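Local atomic coordinates of protease Do-like 2, chloroplastic (Arabidopsis thaliana, PDB entry 4FLN), a protein that acts as a chloroplast serine protease, performing the primary cleavage of photodamaged D1 protein in plant photosystem II. Residues I336-I341 with H347-V352. Residues are numbered along the deposited sequence; the frame is centred on the assembly and turned at random.
Sequences IAEIGI and HKKVQV
Six backbone hydrogen bonds join Ala337, Ile339 and Ile341 reciprocally to Val352, Val350 and Lys348, the pattern of antiparallel pairing between consecutive strands of a hairpin; segments 336-341 and 347-352 run at 156° to each other. Ile339 N to Val350 O, at 2.8 Å, is nearly straight at the hydrogen (170°). Between these pairs, Glu338 faces Gln351 and Gly340 faces Lys349 as non-hydrogen-bonded pairs, and Glu338 CA lies 3.5 Å from Val350 O in a CA-H...O contact.

On the face bearing Glu338, charge pairing runs diagonally. The extended side chain of Lys349 meets that of Glu338 at an oblique angle, bringing NZ to 3.3 Å from Glu338 OE2 in a salt bridge, with CE equally near that oxygen. Toward the open end of the hairpin, Ile336 CG2 rests 3.6 Å from Gln351 CB.

On the other face the contacts are mainly apolar. Ile339 CG1 stands anti to the carbonyl carbon (chi1 -60°) and carries CD1 to 3.8 Å from Val352 CG2, while Ile341 CG2 meets Lys348 CB at 4.1 Å; the Lys348 chain then bends and leads away.

The hairpin belongs to the first PDZ domain, in one antiparallel sheet with strands 257-261, 279-284 and 299-303. Strand 299-303 pairs with 336-343 on the side away from 346-353, its Ile300 and Phe303 packing against Ile339, while Val293 meets Val350 from a loop.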
ATOM      1  N   ILE B 336     -35.762  16.758  36.165  1.00 49.53           N
ATOM      2  CA  ILE B 336     -34.942  16.681  37.365  1.00 45.92           C
ATOM      3  C   ILE B 336     -34.738  15.229  37.800  1.00 41.59           C
ATOM      4  O   ILE B 336     -35.682  14.438  37.834  1.00 46.32           O
ATOM      5  CB  ILE B 336     -35.561  17.496  38.512  1.00 46.65           C
ATOM      6  CG1 ILE B 336     -35.684  18.970  38.101  1.00 52.44           C
ATOM      7  CG2 ILE B 336     -34.751  17.330  39.783  1.00 46.34           C
ATOM      8  CD1 ILE B 336     -35.788  19.955  39.260  1.00 40.37           C
ATOM      9  N   ALA B 337     -33.496  14.883  38.111  1.00 30.74           N
ATOM     10  CA  ALA B 337     -33.181  13.579  38.695  1.00 37.03           C
ATOM     11  C   ALA B 337     -32.726  13.753  40.136  1.00 38.95           C
ATOM     12  O   ALA B 337     -31.990  14.685  40.443  1.00 34.06           O
ATOM     13  CB  ALA B 337     -32.091  12.869  37.893  1.00 35.59           C
ATOM     14  N   GLU B 338     -33.170  12.866  41.020  1.00 39.44           N
ATOM     15  CA  GLU B 338     -32.646  12.843  42.377  1.00 35.59           C
ATOM     16  C   GLU B 338     -31.386  11.990  42.435  1.00 41.50           C
ATOM     17  O   GLU B 338     -31.349  10.876  41.932  1.00 52.64           O
ATOM     18  CB  GLU B 338     -33.696  12.340  43.353  1.00 41.17           C
ATOM     19  CG  GLU B 338     -34.967  13.171  43.341  1.00 51.13           C
ATOM     20  CD  GLU B 338     -35.961  12.725  44.386  1.00 54.44           C
ATOM     21  OE1 GLU B 338     -37.145  13.120  44.291  1.00 52.73           O
ATOM     22  OE2 GLU B 338     -35.554  11.984  45.305  1.00 53.67           O
ATOM     23  N   ILE B 339     -30.336  12.527  43.035  1.00 46.03           N
ATOM     24  CA  ILE B 339     -29.067  11.827  43.041  1.00 44.58           C
ATOM     25  C   ILE B 339     -28.491  11.698  44.447  1.00 44.08           C
ATOM     26  O   ILE B 339     -28.223  12.692  45.121  1.00 49.49           O
ATOM     27  CB  ILE B 339     -28.065  12.510  42.088  1.00 42.65           C
ATOM     28  CG1 ILE B 339     -28.616  12.506  40.658  1.00 43.98           C
ATOM     29  CG2 ILE B 339     -26.708  11.823  42.145  1.00 28.02           C
ATOM     30  CD1 ILE B 339     -27.737  13.211  39.642  1.00 30.13           C
ATOM     31  N   GLY B 340     -28.359  10.458  44.898  1.00 37.11           N
ATOM     32  CA  GLY B 340     -27.649  10.154  46.124  1.00 43.84           C
ATOM     33  C   GLY B 340     -26.141  10.281  46.027  1.00 46.90           C
ATOM     34  O   GLY B 340     -25.492   9.635  45.199  1.00 49.87           O
ATOM     35  N   ILE B 341     -25.575  11.071  46.929  1.00 41.49           N
ATOM     36  CA  ILE B 341     -24.168  11.422  46.859  1.00 40.72           C
ATOM     37  C   ILE B 341     -23.461  11.144  48.171  1.00 39.22           C
ATOM     38  O   ILE B 341     -24.077  11.132  49.237  1.00 46.80           O
ATOM     39  CB  ILE B 341     -24.012  12.922  46.455  1.00 40.72           C
ATOM     40  CG1 ILE B 341     -23.375  13.013  45.084  1.00 47.59           C
ATOM     41  CG2 ILE B 341     -23.242  13.738  47.486  1.00 37.36           C
ATOM     42  CD1 ILE B 341     -24.158  12.270  44.047  1.00 56.02           C
ATOM     43  N   HIS B 347     -23.369  10.937  53.489  1.00 57.83           N
ATOM     44  CA  HIS B 347     -24.460  10.721  52.545  1.00 56.19           C
ATOM     45  C   HIS B 347     -25.286  11.986  52.425  1.00 58.00           C
ATOM     46  O   HIS B 347     -25.534  12.672  53.409  1.00 58.19           O
ATOM     47  CB  HIS B 347     -25.346   9.558  52.985  1.00 60.09           C
ATOM     48  CG  HIS B 347     -24.829   8.216  52.571  1.00 76.62           C
ATOM     49  ND1 HIS B 347     -23.734   7.622  53.165  1.00 78.46           N
ATOM     50  CD2 HIS B 347     -25.250   7.355  51.613  1.00 82.13           C
ATOM     51  CE1 HIS B 347     -23.507   6.451  52.595  1.00 81.59           C
ATOM     52  NE2 HIS B 347     -24.412   6.266  51.649  1.00 86.12           N
ATOM     53  N   LYS B 348     -25.687  12.311  51.206  1.00 56.58           N
ATOM     54  CA  LYS B 348     -26.462  13.512  50.971  1.00 48.18           C
ATOM     55  C   LYS B 348     -27.311  13.301  49.727  1.00 47.56           C
ATOM     56  O   LYS B 348     -26.900  12.597  48.807  1.00 53.89           O
ATOM     57  CB  LYS B 348     -25.516  14.697  50.792  1.00 53.51           C
ATOM     58  CG  LYS B 348     -26.161  16.052  51.015  1.00 77.43           C
ATOM     59  CD  LYS B 348     -25.124  17.101  51.415  1.00 95.02           C
ATOM     60  CE  LYS B 348     -24.334  16.681  52.665  1.00102.83           C
ATOM     61  NZ  LYS B 348     -25.157  16.636  53.916  1.00104.92           N
ATOM     62  N   LYS B 349     -28.496  13.899  49.694  1.00 40.32           N
ATOM     63  CA  LYS B 349     -29.334  13.841  48.504  1.00 40.05           C
ATOM     64  C   LYS B 349     -29.340  15.198  47.795  1.00 44.52           C
ATOM     65  O   LYS B 349     -29.361  16.236  48.451  1.00 51.84           O
ATOM     66  CB  LYS B 349     -30.750  13.438  48.886  1.00 47.15           C
ATOM     67  CG  LYS B 349     -31.530  12.738  47.789  1.00 62.24           C
ATOM     68  CD  LYS B 349     -32.740  12.027  48.392  1.00 79.93           C
ATOM     69  CE  LYS B 349     -33.326  10.981  47.450  1.00 90.67           C
ATOM     70  NZ  LYS B 349     -34.556  10.352  48.020  1.00 91.21           N
ATOM     71  N   VAL B 350     -29.293  15.192  46.465  1.00 36.71           N
ATOM     72  CA  VAL B 350     -29.421  16.425  45.691  1.00 39.89           C
ATOM     73  C   VAL B 350     -30.301  16.249  44.449  1.00 47.19           C
ATOM     74  O   VAL B 350     -30.533  15.128  44.002  1.00 57.01           O
ATOM     75  CB  VAL B 350     -28.048  16.989  45.254  1.00 38.68           C
ATOM     76  CG1 VAL B 350     -27.028  16.834  46.359  1.00 32.27           C
ATOM     77  CG2 VAL B 350     -27.570  16.311  43.987  1.00 50.71           C
ATOM     78  N   GLN B 351     -30.791  17.361  43.902  1.00 41.45           N
ATOM     79  CA  GLN B 351     -31.531  17.345  42.643  1.00 40.46           C
ATOM     80  C   GLN B 351     -30.707  18.008  41.541  1.00 44.29           C
ATOM     81  O   GLN B 351     -30.014  18.990  41.788  1.00 46.85           O
ATOM     82  CB  GLN B 351     -32.856  18.087  42.774  1.00 33.87           C
ATOM     83  CG  GLN B 351     -33.752  17.598  43.878  1.00 45.07           C
ATOM     84  CD  GLN B 351     -35.054  18.376  43.934  1.00 64.19           C
ATOM     85  OE1 GLN B 351     -35.970  18.124  43.150  1.00 67.78           O
ATOM     86  NE2 GLN B 351     -35.140  19.332  44.857  1.00 72.26           N
ATOM     87  N   VAL B 352     -30.786  17.472  40.327  1.00 41.59           N
ATOM     88  CA  VAL B 352     -30.059  18.033  39.199  1.00 37.28           C
ATOM     89  C   VAL B 352     -30.934  18.149  37.968  1.00 39.53           C
ATOM     90  O   VAL B 352     -31.636  17.210  37.610  1.00 50.82           O
ATOM     91  CB  VAL B 352     -28.847  17.183  38.825  1.00 41.67           C
ATOM     92  CG1 VAL B 352     -28.058  17.878  37.732  1.00 43.72           C
ATOM     93  CG2 VAL B 352     -27.971  16.943  40.041  1.00 44.87           C
TER